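Local coordinates for GDSL-like protein (Roseburia intestinalis L1-82, PDB 6HFZ) that acts as a two-domain GDSL-family (SGNH hydrolase) esterase on acetylated mannans, probably by hydrolysing the acetyl esters that decorate these plant polysaccharides, at residues L47-K50 with P51-Y55; E122-V125 with R126-T130; Y129-K132 with T133-V137; G180-E183 with N184-T188. All coordinates share one frame; numbering follows the deposited sequence.

Interaction 1: L47-K50 with P51-Y55; sequences LSSK and PELCY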
loop_
_atom_site.group_PDB
_atom_site.type_symbol
_atom_site.label_atom_id
_atom_site.label_comp_id
_atom_site.label_asym_id
_atom_site.label_seq_id
_atom_site.Cartn_x
_atom_site.Cartn_y
_atom_site.Cartn_z
ATOM N N LEU A 47 2.825 -12.211 9.827
ATOM C CA LEU A 47 3.656 -12.421 11.016
ATOM C C LEU A 47 4.456 -13.721 10.802
ATOM O O LEU A 47 4.334 -14.670 11.599
ATOM C CB LEU A 47 2.752 -12.543 12.255
ATOM C CG LEU A 47 2.167 -11.261 12.831
ATOM C CD1 LEU A 47 0.958 -11.534 13.736
ATOM C CD2 LEU A 47 3.230 -10.499 13.620
ATOM N N SER A 48 5.226 -13.797 9.701
ATOM C CA SER A 48 6.125 -14.950 9.486
ATOM C C SER A 48 7.221 -14.923 10.561
ATOM O O SER A 48 7.524 -13.863 11.113
ATOM C CB SER A 48 6.721 -14.982 8.103
ATOM O OG SER A 48 7.525 -13.838 7.882
ATOM N N SER A 49 7.776 -16.101 10.882
ATOM C CA SER A 49 8.795 -16.224 11.934
ATOM C C SER A 49 10.179 -15.800 11.421
ATOM O O SER A 49 11.068 -15.454 12.210
ATOM C CB SER A 49 8.817 -17.624 12.473
ATOM O OG SER A 49 9.227 -18.513 11.462
ATOM N N LYS A 50 10.362 -15.791 10.102
ATOM C CA LYS A 50 11.580 -15.293 9.483
ATOM C C LYS A 50 11.222 -14.626 8.173
ATOM O O LYS A 50 10.254 -15.022 7.537
ATOM C CB LYS A 50 12.536 -16.396 9.013
ATOM C CG LYS A 50 13.028 -17.384 10.051
ATOM C CD LYS A 50 13.693 -18.602 9.419
ATOM C CE LYS A 50 13.482 -19.861 10.232
ATOM N NZ LYS A 50 13.760 -19.629 11.670
ATOM N N PRO A 51 12.048 -13.691 7.676
ATOM C CA PRO A 51 11.817 -13.054 6.379
ATOM C C PRO A 51 11.700 -14.013 5.190
ATOM O O PRO A 51 10.985 -13.729 4.261
ATOM C CB PRO A 51 13.072 -12.198 6.212
ATOM C CG PRO A 51 13.415 -11.837 7.614
ATOM C CD PRO A 51 13.226 -13.131 8.365
ATOM N N GLU A 52 12.394 -15.163 5.253
ATOM C CA GLU A 52 12.405 -16.090 4.156
ATOM C C GLU A 52 11.100 -16.901 4.090
ATOM O O GLU A 52 10.894 -17.632 3.122
ATOM C CB GLU A 52 13.596 -17.058 4.244
ATOM C CG GLU A 52 14.956 -16.373 4.152
ATOM C CD GLU A 52 15.378 -15.592 5.392
ATOM O OE1 GLU A 52 14.866 -15.886 6.505
ATOM O OE2 GLU A 52 16.209 -14.688 5.232
ATOM N N LEU A 53 10.204 -16.780 5.085
ATOM C CA LEU A 53 8.998 -17.605 5.142
ATOM C C LEU A 53 7.717 -16.767 4.906
ATOM O O LEU A 53 6.620 -17.272 5.114
ATOM C CB LEU A 53 8.958 -18.283 6.515
ATOM C CG LEU A 53 10.051 -19.329 6.759
ATOM C CD1 LEU A 53 9.899 -19.941 8.140
ATOM C CD2 LEU A 53 10.013 -20.409 5.680
ATOM N N CYS A 54 7.841 -15.492 4.490
ATOM C CA CYS A 54 6.641 -14.739 4.116
ATOM C C CYS A 54 6.270 -15.102 2.674
ATOM O O CYS A 54 7.084 -15.645 1.933
ATOM C CB CYS A 54 6.817 -13.236 4.285
ATOM S SG CYS A 54 7.969 -12.428 3.151
ATOM N N TYR A 55 5.033 -14.775 2.270
ATOM C CA TYR A 55 4.517 -15.209 0.961
ATOM C C TYR A 55 5.411 -14.606 -0.130
ATOM O O TYR A 55 5.663 -15.240 -1.128
ATOM C CB TYR A 55 3.024 -14.878 0.797
ATOM C CG TYR A 55 2.739 -13.524 0.209
ATOM C CD1 TYR A 55 2.882 -13.305 -1.140
ATOM C CD2 TYR A 55 2.298 -12.470 0.995
ATOM C CE1 TYR A 55 2.673 -12.060 -1.701
ATOM C CE2 TYR A 55 2.061 -11.221 0.448
ATOM C CZ TYR A 55 2.292 -11.004 -0.900
ATOM O OH TYR A 55 2.154 -9.751 -1.449
#
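Lys50 and Leu53 close a tight backbone turn: Leu53 N donates to Lys50 O at 3.0 Å, with a nearly straight N-H...O angle of 163°, although the donor sits well above the carbonyl plane. Pro51 and Glu52 occupy the two inner positions, their backbone angles in the 3-10 range. Beyond this bond, the aliphatic part of Lys50 runs side by side with Leu53 in a common direction, and Lys50 CE comes to 4.1 Å from Leu53 CD1. The same methyl, Leu53 CD1, meets Ser49 OG at 3.7 Å; the polar partner of that hydroxyl is Asp196 on helix 196-215. The turn belongs to the loop that leads from helix 41-44 into helix 55-66 of the SGNH-hydrolase domain, and Cys54 is the N-cap of the second helix. Ser48 packs against this junction from the preceding part of the loop, with Ser48 OG 3.7 Å from Cys54 CB. A chi1 of 62° sets Ser48 OG between its backbone N and carbonyl carbon, 3.0 Å from Lys50 O. Gly45 O is a second acceptor for its single proton, which leaves the share of each unsettled. Cys54 N, buried beside Ser48 OG, has no hydrogen-bond partner anywhere in the model. Glu52 reaches back from the turn to set OE1 3.5 Å from Lys50 CB, while the opposite charges stay apart, Lys50 NZ lying 6.5 Å from Glu52 OE1.

Interaction 2: E122-V125 with R126-T130; sequences EGLV and RKVYT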
loop_
_atom_site.group_PDB
_atom_site.type_symbol
_atom_site.label_atom_id
_atom_site.label_comp_id
_atom_site.label_asym_id
_atom_site.label_seq_id
_atom_site.Cartn_x
_atom_site.Cartn_y
_atom_site.Cartn_z
ATOM N N GLU A 122 -7.133 2.519 -8.464
ATOM C CA GLU A 122 -7.055 2.751 -9.897
ATOM C C GLU A 122 -5.838 3.641 -10.235
ATOM O O GLU A 122 -5.089 3.318 -11.179
ATOM C CB GLU A 122 -8.335 3.359 -10.479
ATOM C CG GLU A 122 -8.183 3.570 -11.969
ATOM C CD GLU A 122 -9.474 3.803 -12.733
ATOM O OE1 GLU A 122 -9.592 3.258 -13.879
ATOM O OE2 GLU A 122 -10.352 4.442 -12.186
ATOM N N GLY A 123 -5.635 4.729 -9.476
ATOM C CA GLY A 123 -4.467 5.576 -9.642
ATOM C C GLY A 123 -3.177 4.802 -9.516
ATOM O O GLY A 123 -2.276 4.975 -10.321
ATOM N N LEU A 124 -3.093 3.924 -8.493
ATOM C CA LEU A 124 -1.893 3.120 -8.290
ATOM C C LEU A 124 -1.665 2.180 -9.473
ATOM O O LEU A 124 -0.503 2.091 -10.032
ATOM C CB LEU A 124 -2.031 2.325 -6.986
ATOM C CG LEU A 124 -0.912 1.304 -6.774
ATOM C CD1 LEU A 124 0.467 1.974 -6.653
ATOM C CD2 LEU A 124 -1.204 0.429 -5.550
ATOM N N VAL A 125 -2.712 1.449 -9.875
ATOM C CA VAL A 125 -2.601 0.495 -10.975
ATOM C C VAL A 125 -2.152 1.219 -12.269
ATOM O O VAL A 125 -1.260 0.735 -12.999
ATOM C CB VAL A 125 -3.900 -0.322 -11.166
ATOM C CG1 VAL A 125 -3.909 -1.095 -12.478
ATOM C CG2 VAL A 125 -4.175 -1.245 -9.992
ATOM N N ARG A 126 -2.857 2.294 -12.639
ATOM C CA ARG A 126 -2.476 3.079 -13.840
ATOM C C ARG A 126 -0.997 3.483 -13.776
ATOM O O ARG A 126 -0.263 3.323 -14.759
ATOM C CB ARG A 126 -3.386 4.284 -14.038
ATOM C CG ARG A 126 -4.804 3.903 -14.434
ATOM C CD ARG A 126 -5.693 5.102 -14.568
ATOM N NE ARG A 126 -5.263 5.913 -15.701
ATOM C CZ ARG A 126 -5.746 5.802 -16.937
ATOM N NH1 ARG A 126 -6.591 4.831 -17.243
ATOM N NH2 ARG A 126 -5.399 6.711 -17.849
ATOM N N LYS A 127 -0.542 4.024 -12.638
ATOM C CA LYS A 127 0.828 4.516 -12.535
ATOM C C LYS A 127 1.820 3.370 -12.745
ATOM O O LYS A 127 2.854 3.520 -13.360
ATOM C CB LYS A 127 1.043 5.216 -11.191
ATOM C CG LYS A 127 2.485 5.596 -10.835
ATOM C CD LYS A 127 2.634 6.471 -9.625
ATOM C CE LYS A 127 2.176 7.887 -9.864
ATOM N NZ LYS A 127 1.885 8.623 -8.607
ATOM N N VAL A 128 1.583 2.231 -12.078
ATOM C CA VAL A 128 2.538 1.120 -12.192
ATOM C C VAL A 128 2.511 0.530 -13.606
ATOM O O VAL A 128 3.565 0.245 -14.199
ATOM C CB VAL A 128 2.285 0.067 -11.095
ATOM C CG1 VAL A 128 3.113 -1.181 -11.313
ATOM C CG2 VAL A 128 2.498 0.632 -9.694
ATOM N N TYR A 129 1.325 0.333 -14.157
ATOM C CA TYR A 129 1.129 -0.381 -15.411
ATOM C C TYR A 129 1.748 0.429 -16.567
ATOM O O TYR A 129 2.331 -0.148 -17.470
ATOM C CB TYR A 129 -0.353 -0.640 -15.641
ATOM C CG TYR A 129 -0.724 -1.456 -16.858
ATOM C CD1 TYR A 129 -0.460 -2.819 -16.941
ATOM C CD2 TYR A 129 -1.289 -0.850 -17.968
ATOM C CE1 TYR A 129 -0.845 -3.562 -18.052
ATOM C CE2 TYR A 129 -1.691 -1.587 -19.082
ATOM C CZ TYR A 129 -1.467 -2.947 -19.120
ATOM O OH TYR A 129 -1.896 -3.697 -20.187
ATOM N N THR A 130 1.645 1.758 -16.498
ATOM C CA THR A 130 2.198 2.621 -17.577
ATOM C C THR A 130 3.618 3.116 -17.285
ATOM O O THR A 130 4.205 3.912 -18.099
ATOM C CB THR A 130 1.257 3.784 -17.885
ATOM O OG1 THR A 130 1.260 4.621 -16.730
ATOM C CG2 THR A 130 -0.133 3.307 -18.230
#
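The carboxylate of Glu122 and the guanidinium of Arg126 are turned 85° against each other, so the two flat groups do not stack. Contact between Glu122 and Arg126 is through their stems, which run alongside in one direction with Glu122 CG 3.9 Å from Arg126 CD. The charged ends remain separate, at 4.8 Å between Glu122 OE1 and Arg126 NH1, yet both these atoms bond the hydroxyl of Tyr162, and Arg126 NE adds a salt bridge to Glu236. Replacing Arg126 by a methionine would probably leave Glu236 without this charged partner and remove one of the bonds that hold the Tyr162 hydroxyl. On another side of the helix Leu124 CD1 packs alongside Val128 CG2 at 3.9 Å, and Val128 N bonds Leu124 O at 2.9 Å. Arg126 O is gripped twice from opposite faces of its plane, by the backbone N-H of Thr130 and by the hydroxyl of the same residue. Thr130 OG1 lies 2.8 Å from Arg126 O. Such i to i+4 spacing is that of an alpha-helix, here the last two turns of helix 115-129, which crosses between parallel strands 102-106 and 136-141 in a beta-alpha-beta unit.

Interaction 3: Y129-K132 with T133-V137; sequences YTSK and TKPAV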
loop_
_atom_site.group_PDB
_atom_site.type_symbol
_atom_site.label_atom_id
_atom_site.label_comp_id
_atom_site.label_asym_id
_atom_site.label_seq_id
_atom_site.Cartn_x
_atom_site.Cartn_y
_atom_site.Cartn_z
ATOM N N TYR A 129 1.325 0.333 -14.157
ATOM C CA TYR A 129 1.129 -0.381 -15.411
ATOM C C TYR A 129 1.748 0.429 -16.567
ATOM O O TYR A 129 2.331 -0.148 -17.470
ATOM C CB TYR A 129 -0.353 -0.640 -15.641
ATOM C CG TYR A 129 -0.724 -1.456 -16.858
ATOM C CD1 TYR A 129 -0.460 -2.819 -16.941
ATOM C CD2 TYR A 129 -1.289 -0.850 -17.968
ATOM C CE1 TYR A 129 -0.845 -3.562 -18.052
ATOM C CE2 TYR A 129 -1.691 -1.587 -19.082
ATOM C CZ TYR A 129 -1.467 -2.947 -19.120
ATOM O OH TYR A 129 -1.896 -3.697 -20.187
ATOM N N THR A 130 1.645 1.758 -16.498
ATOM C CA THR A 130 2.198 2.621 -17.577
ATOM C C THR A 130 3.618 3.116 -17.285
ATOM O O THR A 130 4.205 3.912 -18.099
ATOM C CB THR A 130 1.257 3.784 -17.885
ATOM O OG1 THR A 130 1.260 4.621 -16.730
ATOM C CG2 THR A 130 -0.133 3.307 -18.230
ATOM N N SER A 131 4.248 2.659 -16.214
ATOM C CA SER A 131 5.625 3.091 -15.888
ATOM C C SER A 131 6.632 2.604 -16.945
ATOM O O SER A 131 6.333 1.738 -17.791
ATOM C CB SER A 131 6.033 2.640 -14.517
ATOM O OG SER A 131 6.075 1.224 -14.430
ATOM N N LYS A 132 7.854 3.134 -16.863
ATOM C CA LYS A 132 8.870 2.957 -17.907
ATOM C C LYS A 132 9.153 1.490 -18.230
ATOM O O LYS A 132 9.278 1.158 -19.426
ATOM C CB LYS A 132 10.170 3.652 -17.494
ATOM C CG LYS A 132 11.244 3.660 -18.576
ATOM C CD LYS A 132 12.458 4.531 -18.254
ATOM C CE LYS A 132 13.165 4.164 -16.959
ATOM N NZ LYS A 132 12.778 5.057 -15.836
ATOM N N THR A 133 9.271 0.623 -17.204
ATOM C CA THR A 133 9.647 -0.770 -17.425
ATOM C C THR A 133 8.436 -1.626 -17.839
ATOM O O THR A 133 8.636 -2.824 -18.151
ATOM C CB THR A 133 10.378 -1.377 -16.226
ATOM O OG1 THR A 133 9.416 -1.538 -15.176
ATOM C CG2 THR A 133 11.550 -0.537 -15.752
ATOM N N LYS A 134 7.220 -1.057 -17.902
ATOM C CA LYS A 134 6.011 -1.777 -18.388
ATOM C C LYS A 134 5.941 -3.138 -17.708
ATOM O O LYS A 134 5.860 -4.192 -18.362
ATOM C CB LYS A 134 6.027 -1.938 -19.913
ATOM C CG LYS A 134 6.060 -0.622 -20.696
ATOM C CD LYS A 134 4.783 0.146 -20.559
ATOM C CE LYS A 134 4.643 1.316 -21.509
ATOM N NZ LYS A 134 5.200 2.533 -20.884
ATOM N N PRO A 135 5.960 -3.162 -16.368
ATOM C CA PRO A 135 5.986 -4.423 -15.630
ATOM C C PRO A 135 4.711 -5.264 -15.777
ATOM O O PRO A 135 3.643 -4.739 -15.951
ATOM C CB PRO A 135 6.126 -3.974 -14.174
ATOM C CG PRO A 135 5.456 -2.635 -14.166
ATOM C CD PRO A 135 5.890 -1.996 -15.469
ATOM N N ALA A 136 4.882 -6.590 -15.739
ATOM C CA ALA A 136 3.784 -7.498 -15.499
ATOM C C ALA A 136 3.243 -7.204 -14.099
ATOM O O ALA A 136 4.024 -7.025 -13.155
ATOM C CB ALA A 136 4.234 -8.930 -15.597
ATOM N N VAL A 137 1.921 -7.106 -14.009
ATOM C CA VAL A 137 1.245 -6.800 -12.746
ATOM C C VAL A 137 0.284 -7.944 -12.429
ATOM O O VAL A 137 -0.461 -8.388 -13.306
ATOM C CB VAL A 137 0.494 -5.468 -12.839
ATOM C CG1 VAL A 137 -0.311 -5.161 -11.573
ATOM C CG2 VAL A 137 1.421 -4.305 -13.159
HETATM O O HOH W 1 8.725 0.638 -14.086
#
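Thr133 and Lys134 form the second half of a type I beta turn, Ser131 to Lys134, that reverses the chain between helix 115-129 and strand 136-141 of a beta-alpha-beta unit; the directions of the two segments differ by 166°. At Thr133, water 1 joins the flanks of the turn, donating to Thr133 OG1 and, at 2.7 Å, to Ser131 OG. Each hydroxyl also has a main-chain partner, Pro100 O for Thr133 and Val128 O for Ser131, so each is held by more than the water. Lys134 N then completes the turn by donating to Ser131 O at 2.9 Å, from above the carbonyl plane. A positive phi of 48° puts Lys134 in the left-handed region and leads the backbone out toward the strand. The side chain of Lys134 folds back over the turn: bends at chi2 and chi4 carry Lys134 CD to 3.5 Å from Ser131 O and place Lys134 NZ where it makes weak bonds with Thr130 O, at 3.3 Å, and with Ser131 O. The ammonium group thus lies close to two carbonyls just beyond the end of the helix, whose partial negative charge would probably favour it. Pro135 follows with its ring against Ser131, Pro135 CD standing 3.4 Å from Ser131 OG, and it also rests on Val103 of strand 102-106. Ala136 begins the strand and touches Arg19, whose guanidinium makes a cation-pi contact with Tyr129. Val137 points back toward the first segment, and Val137 CG2 meets the ring of Tyr129 near the ring plane, at the edge, 4.5 Å from Tyr129 CD1.

Interaction 4: G180-E183 with N184-T188; sequences GRIE and NREIT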
loop_
_atom_site.group_PDB
_atom_site.type_symbol
_atom_site.label_atom_id
_atom_site.label_comp_id
_atom_site.label_asym_id
_atom_site.label_seq_id
_atom_site.Cartn_x
_atom_site.Cartn_y
_atom_site.Cartn_z
ATOM N N GLY A 180 -14.754 -25.217 8.689
ATOM C CA GLY A 180 -14.165 -25.750 9.908
ATOM C C GLY A 180 -13.065 -26.775 9.664
ATOM O O GLY A 180 -12.691 -27.502 10.604
ATOM N N ARG A 181 -12.506 -26.826 8.456
ATOM C CA ARG A 181 -11.408 -27.761 8.174
ATOM C C ARG A 181 -10.044 -27.152 8.450
ATOM O O ARG A 181 -9.104 -27.896 8.641
ATOM C CB ARG A 181 -11.528 -28.302 6.754
ATOM C CG ARG A 181 -12.597 -29.397 6.705
ATOM C CD ARG A 181 -12.605 -30.002 5.347
ATOM N NE ARG A 181 -13.092 -28.995 4.425
ATOM C CZ ARG A 181 -14.372 -28.844 4.072
ATOM N NH1 ARG A 181 -15.332 -29.491 4.727
ATOM N NH2 ARG A 181 -14.669 -28.075 3.040
ATOM N N ILE A 182 -9.933 -25.829 8.483
ATOM C CA ILE A 182 -8.756 -25.172 9.046
ATOM C C ILE A 182 -9.226 -24.328 10.227
ATOM O O ILE A 182 -10.125 -23.464 10.037
ATOM C CB ILE A 182 -8.084 -24.257 8.008
ATOM C CG1 ILE A 182 -7.578 -25.007 6.773
ATOM C CG2 ILE A 182 -7.008 -23.405 8.665
ATOM C CD1 ILE A 182 -7.103 -24.115 5.681
ATOM N N GLU A 183 -8.667 -24.535 11.419
ATOM C CA GLU A 183 -9.020 -23.629 12.545
ATOM C C GLU A 183 -8.153 -22.368 12.412
ATOM O O GLU A 183 -6.997 -22.457 12.031
ATOM C CB GLU A 183 -8.869 -24.227 13.951
ATOM C CG GLU A 183 -9.837 -23.574 14.975
ATOM C CD GLU A 183 -9.482 -22.199 15.570
ATOM O OE1 GLU A 183 -8.294 -21.950 15.837
ATOM O OE2 GLU A 183 -10.404 -21.371 15.792
ATOM N N ASN A 184 -8.766 -21.203 12.648
ATOM C CA ASN A 184 -8.143 -19.914 12.373
ATOM C C ASN A 184 -6.712 -19.855 12.914
ATOM O O ASN A 184 -5.810 -19.419 12.215
ATOM C CB ASN A 184 -8.935 -18.751 12.972
ATOM C CG ASN A 184 -10.308 -18.631 12.344
ATOM O OD1 ASN A 184 -11.075 -19.597 12.317
ATOM N ND2 ASN A 184 -10.627 -17.435 11.869
ATOM N N ARG A 185 -6.522 -20.295 14.163
ATOM C CA ARG A 185 -5.245 -20.104 14.864
ATOM C C ARG A 185 -4.157 -21.031 14.320
ATOM O O ARG A 185 -2.994 -20.806 14.592
ATOM C CB ARG A 185 -5.441 -20.244 16.376
ATOM C CG ARG A 185 -6.362 -19.183 16.958
ATOM C CD ARG A 185 -5.817 -17.771 16.911
ATOM N NE ARG A 185 -6.876 -16.800 17.144
ATOM C CZ ARG A 185 -7.556 -16.219 16.169
ATOM N NH1 ARG A 185 -7.096 -16.292 14.936
ATOM N NH2 ARG A 185 -8.707 -15.622 16.420
ATOM N N GLU A 186 -4.518 -21.999 13.485
ATOM C CA GLU A 186 -3.538 -22.764 12.748
ATOM C C GLU A 186 -2.817 -21.915 11.707
ATOM O O GLU A 186 -1.680 -22.259 11.344
ATOM C CB GLU A 186 -4.173 -23.973 12.061
ATOM C CG GLU A 186 -4.789 -24.924 13.067
ATOM C CD GLU A 186 -5.316 -26.206 12.460
ATOM O OE1 GLU A 186 -6.319 -26.136 11.703
ATOM O OE2 GLU A 186 -4.724 -27.276 12.763
ATOM N N ILE A 187 -3.472 -20.858 11.192
ATOM C CA ILE A 187 -2.859 -20.066 10.119
ATOM C C ILE A 187 -2.764 -18.572 10.425
ATOM O O ILE A 187 -2.111 -17.894 9.636
ATOM C CB ILE A 187 -3.599 -20.246 8.785
ATOM C CG1 ILE A 187 -5.050 -19.775 8.888
ATOM C CG2 ILE A 187 -3.431 -21.665 8.270
ATOM C CD1 ILE A 187 -5.739 -19.689 7.511
ATOM N N THR A 188 -3.385 -18.079 11.505
ATOM C CA THR A 188 -3.263 -16.664 11.824
ATOM C C THR A 188 -3.560 -16.449 13.299
ATOM O O THR A 188 -4.551 -16.956 13.826
ATOM C CB THR A 188 -4.193 -15.818 10.944
ATOM O OG1 THR A 188 -4.134 -14.511 11.514
ATOM C CG2 THR A 188 -5.621 -16.303 10.936
HETATM O O HOH W 2 -7.563 -28.431 10.752
#
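Glu183 and Glu186 interlock through main-chain N-H groups, and this is the tight part of the contact. Glu186 N donates to Glu183 O at 2.9 Å, closing a turn over Asn184 and Arg185, while Glu186 OE1 returns to accept Glu183 N, also at 2.9 Å, on the anti side of its carboxylate. With CG beside its own backbone N (chi1 -61°), the extended chain of Glu186 reaches back to Glu183 N. The chain of Glu183 is bent at chi2, which brings Glu183 OE1 to Arg185 N at 2.9 Å, met from 54° above the carboxylate plane. The apolar part of the contact is Ile182 CG2 against Ile187 CG2 at 4.0 Å, the two side chains crossing at about a right angle; helix 173-178 covers this apolar side through Val177 and Ile173. The outer side is looser: water 2 bridges Arg181 O and Glu186 OE1, donating to both and lying 2.8 Å from Glu186 OE1, near the exposed Arg181. Arg185, bent at chi2, turns its NH1 to Thr188 O, which lies in the guanidinium plane, and NH1 also forms a salt bridge with Asp191. Asp191 lies between Asp190 and His193, probably the acid and base of the charge relay, as in the DxxH motif of SGNH hydrolases. Glu183 OE1 and Glu186 OE1, 6.2 Å apart, each accept a main-chain N-H, which is consistent with both glutamates being ionised; the water gives Glu186 OE1 a second donor.

From the N terminus, interaction 1 comes first, turning the loop after helix 41-44 into helix 55-66. Interaction 2 follows on helix 115-129, and interaction 3 starts at the helix end, sharing Tyr129, its last residue, and Thr130 just after it, before turning the chain into strand 136-141; Val128 packs on Pro135 and Val137 between them. Interaction 4 closes a turn after helix 173-178, ahead of helix 196-215. All are local and in series, so none nests in or crosses another, except for the overlap of 2 and 3. Interactions 1 and 4, about 18 Å apart between centres, lie on one side of the chain's centre, whereas interaction 2 is on the opposite side from interaction 1, about 28 Å between centres.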